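Local coordinates for protein genome packaging NTPase B204 (Sulfolobus turreted icosahedral virus 2, PDB 4KFU) that probably hydrolyses ATP to power the packaging of viral DNA into the capsid, as a P-loop ATPase of the FtsK-HerA superfamily, at residues F81-S92 and E121-L131. Sequence-based numbering, arbitrary orientation.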
loop_
_atom_site.group_PDB
_atom_site.type_symbol
_atom_site.label_atom_id
_atom_site.label_comp_id
_atom_site.label_asym_id
_atom_site.label_seq_id
_atom_site.Cartn_x
_atom_site.Cartn_y
_atom_site.Cartn_z
ATOM N N PHE A 81 -5.919 -13.451 0.788
ATOM C CA PHE A 81 -4.595 -12.828 0.870
ATOM C C PHE A 81 -3.493 -13.891 0.927
ATOM O O PHE A 81 -2.431 -13.737 0.312
ATOM C CB PHE A 81 -4.446 -11.849 2.039
ATOM C CG PHE A 81 -3.084 -11.223 2.090
ATOM C CD1 PHE A 81 -2.741 -10.212 1.200
ATOM C CD2 PHE A 81 -2.117 -11.696 2.961
ATOM C CE1 PHE A 81 -1.459 -9.656 1.206
ATOM C CE2 PHE A 81 -0.841 -11.152 2.966
ATOM C CZ PHE A 81 -0.513 -10.133 2.095
ATOM N N GLU A 82 -3.749 -14.978 1.651
ATOM C CA GLU A 82 -2.735 -16.022 1.767
ATOM C C GLU A 82 -2.407 -16.606 0.392
ATOM O O GLU A 82 -1.233 -16.778 0.046
ATOM C CB GLU A 82 -3.156 -17.101 2.770
ATOM C CG GLU A 82 -3.136 -16.605 4.213
ATOM C CD GLU A 82 -2.503 -17.600 5.173
ATOM O OE1 GLU A 82 -3.262 -18.359 5.819
ATOM O OE2 GLU A 82 -1.249 -17.621 5.291
ATOM N N LYS A 83 -3.446 -16.865 -0.399
ATOM C CA LYS A 83 -3.286 -17.408 -1.747
ATOM C C LYS A 83 -2.561 -16.406 -2.633
ATOM O O LYS A 83 -1.655 -16.756 -3.383
ATOM C CB LYS A 83 -4.671 -17.705 -2.343
ATOM C CG LYS A 83 -4.672 -18.651 -3.518
ATOM C CD LYS A 83 -5.928 -18.459 -4.380
ATOM C CE LYS A 83 -7.183 -18.267 -3.540
ATOM N NZ LYS A 83 -8.394 -18.097 -4.409
ATOM N N LEU A 84 -2.960 -15.141 -2.536
ATOM C CA LEU A 84 -2.335 -14.074 -3.327
ATOM C C LEU A 84 -0.859 -13.906 -3.005
ATOM O O LEU A 84 -0.052 -13.607 -3.888
ATOM C CB LEU A 84 -3.069 -12.745 -3.084
ATOM C CG LEU A 84 -2.434 -11.480 -3.664
ATOM C CD1 LEU A 84 -2.348 -11.558 -5.177
ATOM C CD2 LEU A 84 -3.209 -10.232 -3.258
ATOM N N TRP A 85 -0.517 -14.065 -1.727
ATOM C CA TRP A 85 0.870 -13.912 -1.292
ATOM C C TRP A 85 1.764 -15.015 -1.870
ATOM O O TRP A 85 2.877 -14.747 -2.348
ATOM C CB TRP A 85 0.939 -13.871 0.236
ATOM C CG TRP A 85 2.330 -13.695 0.789
ATOM C CD1 TRP A 85 3.077 -14.634 1.451
ATOM C CD2 TRP A 85 3.136 -12.507 0.737
ATOM N NE1 TRP A 85 4.301 -14.103 1.800
ATOM C CE2 TRP A 85 4.361 -12.810 1.379
ATOM C CE3 TRP A 85 2.940 -11.226 0.214
ATOM C CZ2 TRP A 85 5.386 -11.866 1.502
ATOM C CZ3 TRP A 85 3.960 -10.295 0.348
ATOM C CH2 TRP A 85 5.169 -10.626 0.981
ATOM N N GLN A 86 1.280 -16.252 -1.828
ATOM C CA GLN A 86 2.026 -17.372 -2.382
ATOM C C GLN A 86 2.236 -17.183 -3.874
ATOM O O GLN A 86 3.333 -17.431 -4.397
ATOM C CB GLN A 86 1.284 -18.697 -2.133
ATOM C CG GLN A 86 1.237 -19.138 -0.673
ATOM C CD GLN A 86 2.619 -19.309 -0.060
ATOM O OE1 GLN A 86 3.528 -19.893 -0.672
ATOM N NE2 GLN A 86 2.784 -18.814 1.162
ATOM N N ALA A 87 1.183 -16.747 -4.562
ATOM C CA ALA A 87 1.264 -16.492 -6.005
ATOM C C ALA A 87 2.195 -15.315 -6.292
ATOM O O ALA A 87 2.902 -15.296 -7.302
ATOM C CB ALA A 87 -0.130 -16.241 -6.596
ATOM N N SER A 88 2.192 -14.316 -5.408
ATOM C CA SER A 88 3.070 -13.157 -5.591
ATOM C C SER A 88 4.542 -13.526 -5.463
ATOM O O SER A 88 5.380 -13.003 -6.187
ATOM C CB SER A 88 2.723 -12.042 -4.584
ATOM O OG SER A 88 1.408 -11.548 -4.797
ATOM N N LYS A 89 4.855 -14.393 -4.506
ATOM C CA LYS A 89 6.225 -14.880 -4.328
ATOM C C LYS A 89 6.731 -15.620 -5.578
ATOM O O LYS A 89 7.870 -15.432 -6.013
ATOM C CB LYS A 89 6.319 -15.764 -3.082
ATOM C CG LYS A 89 6.284 -14.978 -1.767
ATOM C CD LYS A 89 6.762 -15.809 -0.572
ATOM C CE LYS A 89 5.750 -16.851 -0.156
ATOM N NZ LYS A 89 6.184 -17.526 1.105
ATOM N N LEU A 90 5.874 -16.448 -6.167
ATOM C CA LEU A 90 6.251 -17.138 -7.405
ATOM C C LEU A 90 6.368 -16.151 -8.568
ATOM O O LEU A 90 7.289 -16.250 -9.383
ATOM C CB LEU A 90 5.288 -18.288 -7.715
ATOM C CG LEU A 90 5.358 -19.438 -6.694
ATOM C CD1 LEU A 90 4.242 -20.466 -6.909
ATOM C CD2 LEU A 90 6.721 -20.125 -6.721
ATOM N N HIS A 91 5.448 -15.188 -8.630
ATOM C CA HIS A 91 5.571 -14.096 -9.587
ATOM C C HIS A 91 6.939 -13.422 -9.467
ATOM O O HIS A 91 7.561 -13.085 -10.472
ATOM C CB HIS A 91 4.472 -13.059 -9.350
ATOM C CG HIS A 91 4.610 -11.827 -10.187
ATOM N ND1 HIS A 91 3.723 -11.519 -11.198
ATOM C CD2 HIS A 91 5.515 -10.820 -10.161
ATOM C CE1 HIS A 91 4.081 -10.375 -11.760
ATOM N NE2 HIS A 91 5.169 -9.938 -11.155
ATOM N N SER A 92 7.398 -13.222 -8.233
ATOM C CA SER A 92 8.671 -12.548 -7.980
ATOM C C SER A 92 9.866 -13.394 -8.422
ATOM O O SER A 92 10.896 -12.860 -8.863
ATOM C CB SER A 92 8.796 -12.184 -6.491
ATOM O OG SER A 92 10.090 -11.682 -6.203
ATOM N N GLU A 121 4.740 -12.764 7.252
ATOM C CA GLU A 121 5.812 -12.765 6.265
ATOM C C GLU A 121 5.892 -11.447 5.492
ATOM O O GLU A 121 6.984 -10.935 5.221
ATOM C CB GLU A 121 5.625 -13.933 5.283
ATOM C CG GLU A 121 6.927 -14.425 4.698
ATOM C CD GLU A 121 6.742 -15.405 3.548
ATOM O OE1 GLU A 121 5.732 -16.139 3.534
ATOM O OE2 GLU A 121 7.618 -15.433 2.657
ATOM N N ALA A 122 4.728 -10.913 5.123
ATOM C CA ALA A 122 4.667 -9.690 4.346
ATOM C C ALA A 122 5.348 -8.547 5.099
ATOM O O ALA A 122 6.040 -7.718 4.500
ATOM C CB ALA A 122 3.227 -9.339 4.056
ATOM N N LEU A 123 5.141 -8.500 6.413
ATOM C CA LEU A 123 5.622 -7.363 7.216
ATOM C C LEU A 123 7.032 -7.571 7.773
ATOM O O LEU A 123 7.665 -6.615 8.210
ATOM C CB LEU A 123 4.648 -7.070 8.368
ATOM C CG LEU A 123 3.251 -6.546 8.038
ATOM C CD1 LEU A 123 2.503 -6.230 9.332
ATOM C CD2 LEU A 123 3.288 -5.296 7.136
ATOM N N HIS A 124 7.526 -8.808 7.777
ATOM C CA HIS A 124 8.853 -9.064 8.343
ATOM C C HIS A 124 9.868 -9.692 7.382
ATOM O O HIS A 124 11.074 -9.617 7.612
ATOM C CB HIS A 124 8.751 -9.937 9.607
ATOM C CG HIS A 124 7.931 -9.330 10.700
ATOM N ND1 HIS A 124 6.618 -9.665 10.915
ATOM C CD2 HIS A 124 8.251 -8.406 11.643
ATOM C CE1 HIS A 124 6.152 -8.975 11.945
ATOM N NE2 HIS A 124 7.124 -8.204 12.400
ATOM N N ALA A 125 9.398 -10.320 6.315
ATOM C CA ALA A 125 10.315 -11.049 5.448
ATOM C C ALA A 125 10.101 -10.690 3.988
ATOM O O ALA A 125 10.373 -11.496 3.093
ATOM C CB ALA A 125 10.149 -12.537 5.660
ATOM N N ASN A 126 9.611 -9.481 3.748
ATOM C CA ASN A 126 9.221 -9.114 2.394
ATOM C C ASN A 126 10.410 -9.027 1.449
ATOM O O ASN A 126 10.306 -9.399 0.273
ATOM C CB ASN A 126 8.400 -7.822 2.387
ATOM C CG ASN A 126 9.217 -6.600 2.755
ATOM O OD1 ASN A 126 9.593 -6.411 3.913
ATOM N ND2 ASN A 126 9.478 -5.751 1.772
ATOM N N ARG A 127 11.543 -8.555 1.964
ATOM C CA ARG A 127 12.734 -8.421 1.126
ATOM C C ARG A 127 13.239 -9.788 0.666
ATOM O O ARG A 127 13.610 -9.959 -0.489
ATOM C CB ARG A 127 13.832 -7.637 1.847
ATOM C CG ARG A 127 13.402 -6.232 2.284
ATOM C CD ARG A 127 14.578 -5.261 2.295
ATOM N NE ARG A 127 14.343 -4.111 3.165
ATOM C CZ ARG A 127 13.790 -2.965 2.773
ATOM N NH1 ARG A 127 13.400 -2.803 1.517
ATOM N NH2 ARG A 127 13.625 -1.972 3.645
ATOM N N HIS A 128 13.224 -10.765 1.565
ATOM C CA HIS A 128 13.649 -12.117 1.216
ATOM C C HIS A 128 12.663 -12.756 0.239
ATOM O O HIS A 128 13.037 -13.620 -0.553
ATOM C CB HIS A 128 13.797 -12.975 2.477
ATOM C CG HIS A 128 13.935 -14.443 2.199
ATOM N ND1 HIS A 128 12.852 -15.296 2.159
ATOM C CD2 HIS A 128 15.024 -15.203 1.939
ATOM C CE1 HIS A 128 13.270 -16.522 1.889
ATOM N NE2 HIS A 128 14.585 -16.493 1.752
ATOM N N ALA A 129 11.409 -12.315 0.290
ATOM C CA ALA A 129 10.373 -12.831 -0.598
ATOM C C ALA A 129 10.419 -12.125 -1.948
ATOM O O ALA A 129 9.716 -12.517 -2.894
ATOM C CB ALA A 129 8.994 -12.668 0.037
ATOM N N GLY A 130 11.244 -11.083 -2.026
ATOM C CA GLY A 130 11.393 -10.282 -3.229
ATOM C C GLY A 130 10.170 -9.435 -3.526
ATOM O O GLY A 130 9.871 -9.155 -4.683
ATOM N N LEU A 131 9.452 -9.038 -2.479
ATOM C CA LEU A 131 8.229 -8.269 -2.653
ATOM C C LEU A 131 8.243 -6.966 -1.854
ATOM O O LEU A 131 8.418 -6.974 -0.633
ATOM C CB LEU A 131 7.009 -9.108 -2.257
ATOM C CG LEU A 131 6.667 -10.308 -3.161
ATOM C CD1 LEU A 131 5.739 -11.260 -2.460
ATOM C CD2 LEU A 131 6.034 -9.845 -4.471
HETATM O O HOH W 1 9.724 -15.013 -3.997
#
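Trp85 faces Ala122 with CA atoms 8.0 Å apart, and the backbones close to 5.9 Å between the CA atoms of Lys89 and Ala129, so segment 81-92 of helix 78-95 nears segment 121-131 most at the end of the type I turn from Arg127 to Gly130, just before strand 131-137 begins at Leu131. The Trp85 indole, its CG anti to the backbone N (chi1 -179°), reaches across and is sandwiched by two CH-pi contacts: Ala122 CB lies 4.0 Å from the centroid of its six-membered ring on one face, Leu131 CD1 3.7 Å from the same centroid on the other. At the ring edge, Trp85 NE1 donates to Glu121 OE1 (3.0 Å, 152° at the hydrogen). This donor stands almost perpendicular to the carboxylate plane, leaving the syn lone pair of Glu121 OE1 to Lys89 NZ at 2.8 Å in a salt bridge. Two donors thus grip one oxygen, which should favour the ionised carboxylate. Further along, Ser92 OG donates to Gly130 O (3.0 Å) from above the carbonyl plane, and a water bridges Lys89 O and Ala129 O. Trp85 also touches Leu100 and Ala118. The contact joins helix 78-95, which packs against the core sheet and leads into strand 98-102, to the helix end and turn before strand 131-137, its adjacent parallel strand in the P-loop ATPase fold.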